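Local coordinates for protein putative branched-chain amino acid ABC transporter (Rhodospirillum rubrum ATCC 11170, PDB 3HUT) that probably binds branched-chain or related amino acids outside the cytoplasmic membrane and delivers them to an ABC transporter for uptake, at residues Leu6-Asn17 with Asp70-Phe80; Lys94-Pro102 with Arg302-Ala310. All blocks are in the same frame, centred on the assembly; numbering follows the deposited sequence.

Interaction 1 (Leu6-Asn17 with Asp70-Phe80); sequences LLGYELPLTGAN and DPRVVGVLGDF
Leu77 lays its CB over the centre of the Tyr9 ring, 3.5 Å from the centroid and 13° off the ring normal, a CH-pi contact between neighbouring parallel strands. With CG anti to the backbone N (chi1 -160°), the Tyr9 ring is brought beside Leu77; Leu11 CD2 lies over the opposite face, nearer the rim. Beneath these side chains runs a parallel ladder: Gly8 N donates to Gly75 O, Leu77 N to Gly8 O at 2.6 Å and 170°, and Glu10 N to Leu77 O. Asp79 N, just past the strand, continues it to Glu10 O.

At that C-terminal end Glu10 OE1 comes to 2.5 Å from Asp79 OD2, the two carboxylates turned 81° apart. Glu10 OE2 is held by Tyr92, while Asp79 OD1 takes Ser53 OG and, on its anti lone pair, Phe80 N. At the other end Leu6 CD2 lies 3.4 Å from Arg72 NE, the two side chains running alongside each other; a salt bridge from Arg72 NH2 to Asp70 OD2 draws the guanidinium toward Asp70, and a water joins Leu6 N to Arg72 O. Helices 18-37 and 277-296 cover the Tyr9 and Leu77 side of this central Rossmann-like sheet. Two buried acid oxygens this close suggest that one of the groups holds a proton, which would lower the negative charge there.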
# COMPACT_ATOMS: atom_id res chain seq x y z
N LEU A 6 2.96 21.38 15.68
CA LEU A 6 3.02 21.42 14.22
C LEU A 6 3.66 20.23 13.53
O LEU A 6 4.73 19.76 13.93
CB LEU A 6 3.77 22.67 13.76
CG LEU A 6 3.00 23.87 13.21
CD1 LEU A 6 2.10 24.45 14.29
CD2 LEU A 6 3.99 24.91 12.71
N LEU A 7 3.00 19.77 12.47
CA LEU A 7 3.50 18.68 11.64
C LEU A 7 3.55 19.26 10.23
O LEU A 7 2.68 20.04 9.85
CB LEU A 7 2.55 17.48 11.65
CG LEU A 7 2.38 16.71 12.96
CD1 LEU A 7 1.30 15.65 12.77
CD2 LEU A 7 3.70 16.07 13.37
N GLY A 8 4.57 18.89 9.47
CA GLY A 8 4.65 19.38 8.11
C GLY A 8 4.11 18.29 7.20
O GLY A 8 4.10 17.13 7.58
N TYR A 9 3.64 18.66 6.02
CA TYR A 9 3.15 17.67 5.08
C TYR A 9 3.49 18.14 3.68
O TYR A 9 2.92 19.12 3.19
CB TYR A 9 1.63 17.48 5.23
CG TYR A 9 1.09 16.18 4.65
CD1 TYR A 9 -0.10 15.62 5.14
CD2 TYR A 9 1.76 15.50 3.64
CE1 TYR A 9 -0.59 14.41 4.65
CE2 TYR A 9 1.27 14.29 3.13
CZ TYR A 9 0.10 13.75 3.65
OH TYR A 9 -0.37 12.55 3.18
N GLU A 10 4.46 17.48 3.05
CA GLU A 10 4.82 17.83 1.69
C GLU A 10 4.09 16.85 0.78
O GLU A 10 4.13 15.64 1.00
CB GLU A 10 6.34 17.74 1.48
CG GLU A 10 6.99 16.42 1.87
CD GLU A 10 8.46 16.36 1.49
OE1 GLU A 10 8.76 16.16 0.30
OE2 GLU A 10 9.32 16.53 2.39
N LEU A 11 3.41 17.39 -0.22
CA LEU A 11 2.64 16.59 -1.17
C LEU A 11 2.42 17.36 -2.47
O LEU A 11 2.49 18.59 -2.50
CB LEU A 11 1.28 16.20 -0.56
CG LEU A 11 0.51 17.22 0.30
CD1 LEU A 11 0.56 18.60 -0.32
CD2 LEU A 11 -0.92 16.76 0.46
N PRO A 12 2.17 16.63 -3.57
CA PRO A 12 1.95 17.26 -4.87
C PRO A 12 0.54 17.81 -5.09
O PRO A 12 -0.42 17.05 -5.18
CB PRO A 12 2.30 16.14 -5.85
CG PRO A 12 1.85 14.91 -5.12
CD PRO A 12 2.31 15.17 -3.70
N LEU A 13 0.43 19.14 -5.18
CA LEU A 13 -0.85 19.79 -5.42
C LEU A 13 -0.88 20.43 -6.80
O LEU A 13 -1.88 20.99 -7.23
CB LEU A 13 -1.12 20.85 -4.35
CG LEU A 13 -1.34 20.26 -2.95
CD1 LEU A 13 -1.57 21.37 -1.94
CD2 LEU A 13 -2.53 19.29 -2.98
N THR A 14 0.25 20.36 -7.50
CA THR A 14 0.35 20.88 -8.85
C THR A 14 1.19 19.87 -9.61
O THR A 14 2.01 19.17 -9.02
CB THR A 14 0.98 22.31 -8.89
OG1 THR A 14 2.28 22.30 -8.28
CG2 THR A 14 0.10 23.30 -8.15
N GLY A 15 0.97 19.77 -10.91
CA GLY A 15 1.74 18.82 -11.70
C GLY A 15 0.93 17.59 -12.05
O GLY A 15 -0.24 17.47 -11.69
N ALA A 16 1.57 16.67 -12.76
CA ALA A 16 0.92 15.45 -13.21
C ALA A 16 0.32 14.61 -12.09
O ALA A 16 -0.63 13.87 -12.31
CB ALA A 16 1.91 14.60 -14.00
N ASN A 17 0.87 14.72 -10.88
CA ASN A 17 0.40 13.93 -9.75
C ASN A 17 -0.39 14.71 -8.70
O ASN A 17 -0.50 14.27 -7.55
CB ASN A 17 1.60 13.24 -9.10
CG ASN A 17 2.11 12.07 -9.92
OD1 ASN A 17 3.31 11.78 -9.94
ND2 ASN A 17 1.20 11.39 -10.60
N ASP A 70 12.17 25.30 10.88
CA ASP A 70 11.08 25.76 11.72
C ASP A 70 11.01 24.85 12.95
O ASP A 70 10.47 23.75 12.88
CB ASP A 70 9.74 25.71 10.98
CG ASP A 70 8.61 26.34 11.78
OD1 ASP A 70 8.72 26.41 13.02
OD2 ASP A 70 7.60 26.74 11.16
N PRO A 71 11.54 25.31 14.09
CA PRO A 71 11.54 24.52 15.33
C PRO A 71 10.18 23.99 15.78
O PRO A 71 10.12 23.05 16.57
CB PRO A 71 12.16 25.49 16.35
CG PRO A 71 11.74 26.83 15.82
CD PRO A 71 12.01 26.68 14.35
N ARG A 72 9.10 24.57 15.29
CA ARG A 72 7.78 24.09 15.69
C ARG A 72 7.41 22.77 15.01
O ARG A 72 6.66 21.97 15.56
CB ARG A 72 6.71 25.14 15.36
CG ARG A 72 6.96 26.48 16.01
CD ARG A 72 5.77 27.40 15.83
NE ARG A 72 5.36 27.50 14.43
CZ ARG A 72 6.10 28.02 13.46
NH1 ARG A 72 7.31 28.51 13.73
NH2 ARG A 72 5.63 28.08 12.22
N VAL A 73 7.96 22.54 13.82
CA VAL A 73 7.68 21.32 13.08
C VAL A 73 8.43 20.15 13.72
O VAL A 73 9.65 20.07 13.64
CB VAL A 73 8.11 21.46 11.62
CG1 VAL A 73 7.78 20.19 10.85
CG2 VAL A 73 7.41 22.68 10.99
N VAL A 74 7.69 19.24 14.35
CA VAL A 74 8.33 18.11 15.01
C VAL A 74 8.35 16.83 14.18
O VAL A 74 9.03 15.86 14.53
CB VAL A 74 7.64 17.81 16.37
CG1 VAL A 74 7.81 19.00 17.30
CG2 VAL A 74 6.16 17.53 16.15
N GLY A 75 7.61 16.84 13.08
CA GLY A 75 7.56 15.67 12.22
C GLY A 75 7.02 16.07 10.87
O GLY A 75 6.32 17.07 10.75
N VAL A 76 7.34 15.29 9.85
CA VAL A 76 6.86 15.60 8.51
C VAL A 76 6.15 14.41 7.88
O VAL A 76 6.69 13.31 7.86
CB VAL A 76 8.03 16.01 7.58
CG1 VAL A 76 7.52 16.15 6.14
CG2 VAL A 76 8.64 17.32 8.04
N LEU A 77 4.93 14.64 7.39
CA LEU A 77 4.18 13.60 6.69
C LEU A 77 4.78 13.81 5.33
O LEU A 77 4.82 14.93 4.82
CB LEU A 77 2.70 13.91 6.72
CG LEU A 77 2.22 13.52 8.11
CD1 LEU A 77 0.91 14.19 8.41
CD2 LEU A 77 2.12 12.00 8.19
N GLY A 78 5.22 12.74 4.69
CA GLY A 78 5.96 13.01 3.48
C GLY A 78 5.97 12.43 2.11
O GLY A 78 6.62 11.44 1.81
N ASP A 79 5.35 13.18 1.24
CA ASP A 79 5.30 12.88 -0.17
C ASP A 79 4.93 11.58 -0.80
O ASP A 79 5.18 10.48 -0.34
CB ASP A 79 6.58 13.40 -0.82
CG ASP A 79 6.34 14.68 -1.61
OD1 ASP A 79 5.49 14.63 -2.52
OD2 ASP A 79 6.99 15.73 -1.35
N PHE A 80 4.28 11.80 -1.92
CA PHE A 80 3.72 10.81 -2.78
C PHE A 80 4.66 9.79 -3.42
O PHE A 80 4.54 8.59 -3.19
CB PHE A 80 2.96 11.56 -3.84
CG PHE A 80 2.39 10.70 -4.84
CD1 PHE A 80 1.37 9.85 -4.49
CD2 PHE A 80 2.91 10.66 -6.12
CE1 PHE A 80 0.87 8.95 -5.39
CE2 PHE A 80 2.43 9.77 -7.04
CZ PHE A 80 1.40 8.90 -6.67
O HOH W 1 5.12 22.15 17.70

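Interaction 2 (Lys94-Pro102 with Arg302-Ala310); sequences KEGMPQLSP and RESLRDALA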
# COMPACT_ATOMS: atom_id res chain seq x y z
N LYS A 94 19.60 13.37 7.80
CA LYS A 94 20.78 14.09 8.26
C LYS A 94 20.44 15.11 9.34
O LYS A 94 21.21 15.30 10.28
CB LYS A 94 21.45 14.81 7.08
CG LYS A 94 22.65 15.66 7.46
CD LYS A 94 23.23 16.36 6.25
CE LYS A 94 24.41 17.25 6.63
NZ LYS A 94 24.92 18.02 5.46
N GLU A 95 19.28 15.75 9.23
CA GLU A 95 18.88 16.77 10.20
C GLU A 95 18.15 16.25 11.44
O GLU A 95 17.99 16.98 12.42
CB GLU A 95 18.01 17.83 9.52
CG GLU A 95 18.71 18.62 8.43
CD GLU A 95 19.95 19.33 8.94
OE1 GLU A 95 19.94 19.80 10.09
OE2 GLU A 95 20.94 19.43 8.17
N GLY A 96 17.71 15.00 11.41
CA GLY A 96 17.01 14.44 12.56
C GLY A 96 15.53 14.78 12.63
O GLY A 96 15.01 15.15 13.68
N MSE A 97 14.86 14.65 11.50
CA MSE A 97 13.43 14.92 11.40
C MSE A 97 12.74 13.62 11.02
O MSE A 97 13.07 13.03 10.00
CB MSE A 97 13.16 15.97 10.32
CG MSE A 97 11.69 16.23 10.04
SE MSE A 97 10.80 17.25 11.43
CE MSE A 97 11.30 19.04 10.85
N PRO A 98 11.78 13.16 11.83
CA PRO A 98 11.08 11.91 11.49
C PRO A 98 10.16 12.15 10.29
O PRO A 98 9.43 13.14 10.25
CB PRO A 98 10.32 11.58 12.77
CG PRO A 98 10.01 12.93 13.33
CD PRO A 98 11.30 13.69 13.12
N GLN A 99 10.20 11.25 9.32
CA GLN A 99 9.38 11.38 8.11
C GLN A 99 8.50 10.16 7.88
O GLN A 99 8.96 9.03 7.95
CB GLN A 99 10.30 11.58 6.89
CG GLN A 99 9.61 11.41 5.52
CD GLN A 99 10.57 11.46 4.33
OE1 GLN A 99 11.75 11.15 4.46
NE2 GLN A 99 10.05 11.83 3.17
N LEU A 100 7.21 10.39 7.63
CA LEU A 100 6.30 9.29 7.37
C LEU A 100 5.63 9.48 6.01
O LEU A 100 4.77 10.35 5.86
CB LEU A 100 5.23 9.18 8.47
CG LEU A 100 4.12 8.14 8.22
CD1 LEU A 100 4.73 6.80 7.92
CD2 LEU A 100 3.19 8.06 9.43
N SER A 101 6.06 8.69 5.03
CA SER A 101 5.47 8.78 3.70
C SER A 101 4.29 7.81 3.61
O SER A 101 4.42 6.63 3.94
CB SER A 101 6.48 8.41 2.62
OG SER A 101 5.82 8.32 1.36
N PRO A 102 3.13 8.30 3.17
CA PRO A 102 2.02 7.36 3.09
C PRO A 102 2.14 6.34 1.96
O PRO A 102 1.62 5.23 2.07
CB PRO A 102 0.80 8.27 2.94
CG PRO A 102 1.36 9.48 2.24
CD PRO A 102 2.70 9.68 2.91
N ARG A 302 11.51 16.04 18.01
CA ARG A 302 11.73 15.29 16.79
C ARG A 302 12.29 13.91 17.12
O ARG A 302 11.88 12.91 16.53
CB ARG A 302 12.70 16.06 15.88
CG ARG A 302 12.11 17.35 15.34
CD ARG A 302 13.10 18.16 14.51
NE ARG A 302 12.44 19.34 13.96
CZ ARG A 302 13.05 20.32 13.29
NH1 ARG A 302 14.36 20.30 13.07
NH2 ARG A 302 12.33 21.35 12.85
N GLU A 303 13.21 13.88 18.08
CA GLU A 303 13.85 12.64 18.51
C GLU A 303 12.87 11.68 19.19
O GLU A 303 12.86 10.49 18.90
CB GLU A 303 15.00 12.94 19.47
CG GLU A 303 15.95 14.04 19.00
CD GLU A 303 15.30 15.42 19.00
OE1 GLU A 303 14.75 15.82 20.04
OE2 GLU A 303 15.34 16.10 17.95
N SER A 304 12.07 12.20 20.12
CA SER A 304 11.12 11.36 20.82
C SER A 304 10.01 10.90 19.88
O SER A 304 9.47 9.80 20.04
CB SER A 304 10.52 12.09 22.03
OG SER A 304 9.57 13.07 21.63
N LEU A 305 9.68 11.73 18.90
CA LEU A 305 8.65 11.37 17.94
C LEU A 305 9.16 10.26 17.03
O LEU A 305 8.39 9.39 16.61
CB LEU A 305 8.22 12.59 17.11
CG LEU A 305 7.16 12.34 16.03
CD1 LEU A 305 5.97 11.58 16.62
CD2 LEU A 305 6.70 13.68 15.45
N ARG A 306 10.45 10.27 16.72
CA ARG A 306 11.02 9.23 15.86
C ARG A 306 10.91 7.88 16.58
O ARG A 306 10.58 6.87 15.97
CB ARG A 306 12.49 9.51 15.54
CG ARG A 306 13.05 8.64 14.40
CD ARG A 306 14.44 8.13 14.73
NE ARG A 306 14.42 7.26 15.91
CZ ARG A 306 14.25 5.94 15.87
NH1 ARG A 306 14.09 5.31 14.71
NH2 ARG A 306 14.24 5.24 17.00
N ASP A 307 11.19 7.87 17.89
CA ASP A 307 11.10 6.64 18.67
C ASP A 307 9.66 6.14 18.73
O ASP A 307 9.40 4.95 18.54
CB ASP A 307 11.61 6.84 20.11
CG ASP A 307 13.12 6.93 20.19
OD1 ASP A 307 13.80 6.20 19.44
OD2 ASP A 307 13.62 7.70 21.03
N ALA A 308 8.72 7.05 18.99
CA ALA A 308 7.31 6.68 19.08
C ALA A 308 6.79 6.13 17.75
O ALA A 308 6.02 5.16 17.73
CB ALA A 308 6.47 7.88 19.51
N LEU A 309 7.19 6.75 16.65
CA LEU A 309 6.77 6.29 15.32
C LEU A 309 7.26 4.87 15.11
O LEU A 309 6.52 4.00 14.66
CB LEU A 309 7.35 7.19 14.23
CG LEU A 309 6.52 8.39 13.78
CD1 LEU A 309 7.37 9.28 12.88
CD2 LEU A 309 5.27 7.91 13.04
N ALA A 310 8.53 4.65 15.44
CA ALA A 310 9.15 3.34 15.30
C ALA A 310 8.46 2.29 16.18
O ALA A 310 8.54 1.09 15.89
CB ALA A 310 10.62 3.42 15.68
O HOH W 2 16.50 18.56 13.92
O HOH W 3 16.50 15.63 15.86
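In the N-terminal lobe of the periplasmic-binding-protein fold, helices pack on both faces of a parallel sheet; here helix 302-310, from late in the chain, lies against the turn after helix 82-95 and the start of strand 99-101. Pro98 is the middle of the contact. Its ring is set against the helix, with CD 3.5 Å from Arg302 O, CG against Leu305 CG, and CB 3.7 Å from Leu309 CD1. The Pro98 ring crosses the Leu305 side chain at about a right angle, and CB also meets the backbone of Arg306 at CA. One step further along the strand, Leu100 CD2 touches Leu309 CD2; Leu100 and Leu309 both also pack on Phe117 of the adjoining edge strand, and Leu305 reaches Val74 and helix 277-296.

Toward the first turn of the helix, Gly96, with positive phi (83°), ends helix 82-95, and its carbonyl O packs on Arg302 CB at 3.3 Å. No direct hydrogen bond crosses between the segments. One water makes a clear bridge, donating to Glu95 O and accepting from Arg302 NH1 at the guanidinium edge. A second donates to Gly96 O; its very short approach to Glu303 OE2 leaves that link doubtful, and Glu303 OE1 is hydrogen-bonded to Thr301. Arg302 runs extended from CG to NE, which carries its head past the turn to Val73 O, bound by NE, and Val68 O, bound by NH2; these bonds fix the rotation of the guanidinium. Bends at chi2 (74°) and chi3 (84°) fold the selenomethionine at position 97 back over that group: Met97 CE lies 3.0 Å above the guanidinium plane, offset toward its rim and 3.2 Å from Arg302 NH2.

In the fold
Both interactions involve the five-stranded parallel sheet of one lobe, and their centres lie about 13 Å apart. Interaction 1 is mostly buried and joins two adjacent strands inside the sheet; interaction 2 is partly buried and sets a helix against the next strand, 99-101, with water at its outer end. Gly78 N reaches Leu100 O and Ser101 OG reaches Asp79 O, both probable hydrogen bonds, so the two meet along neighbouring strands. The first rests on direct backbone bonds and a buried acid pair, the second on apolar packing and a bridging water. Arg302, from the helix of interaction 2, also reaches back to the segment 70-80 of interaction 1.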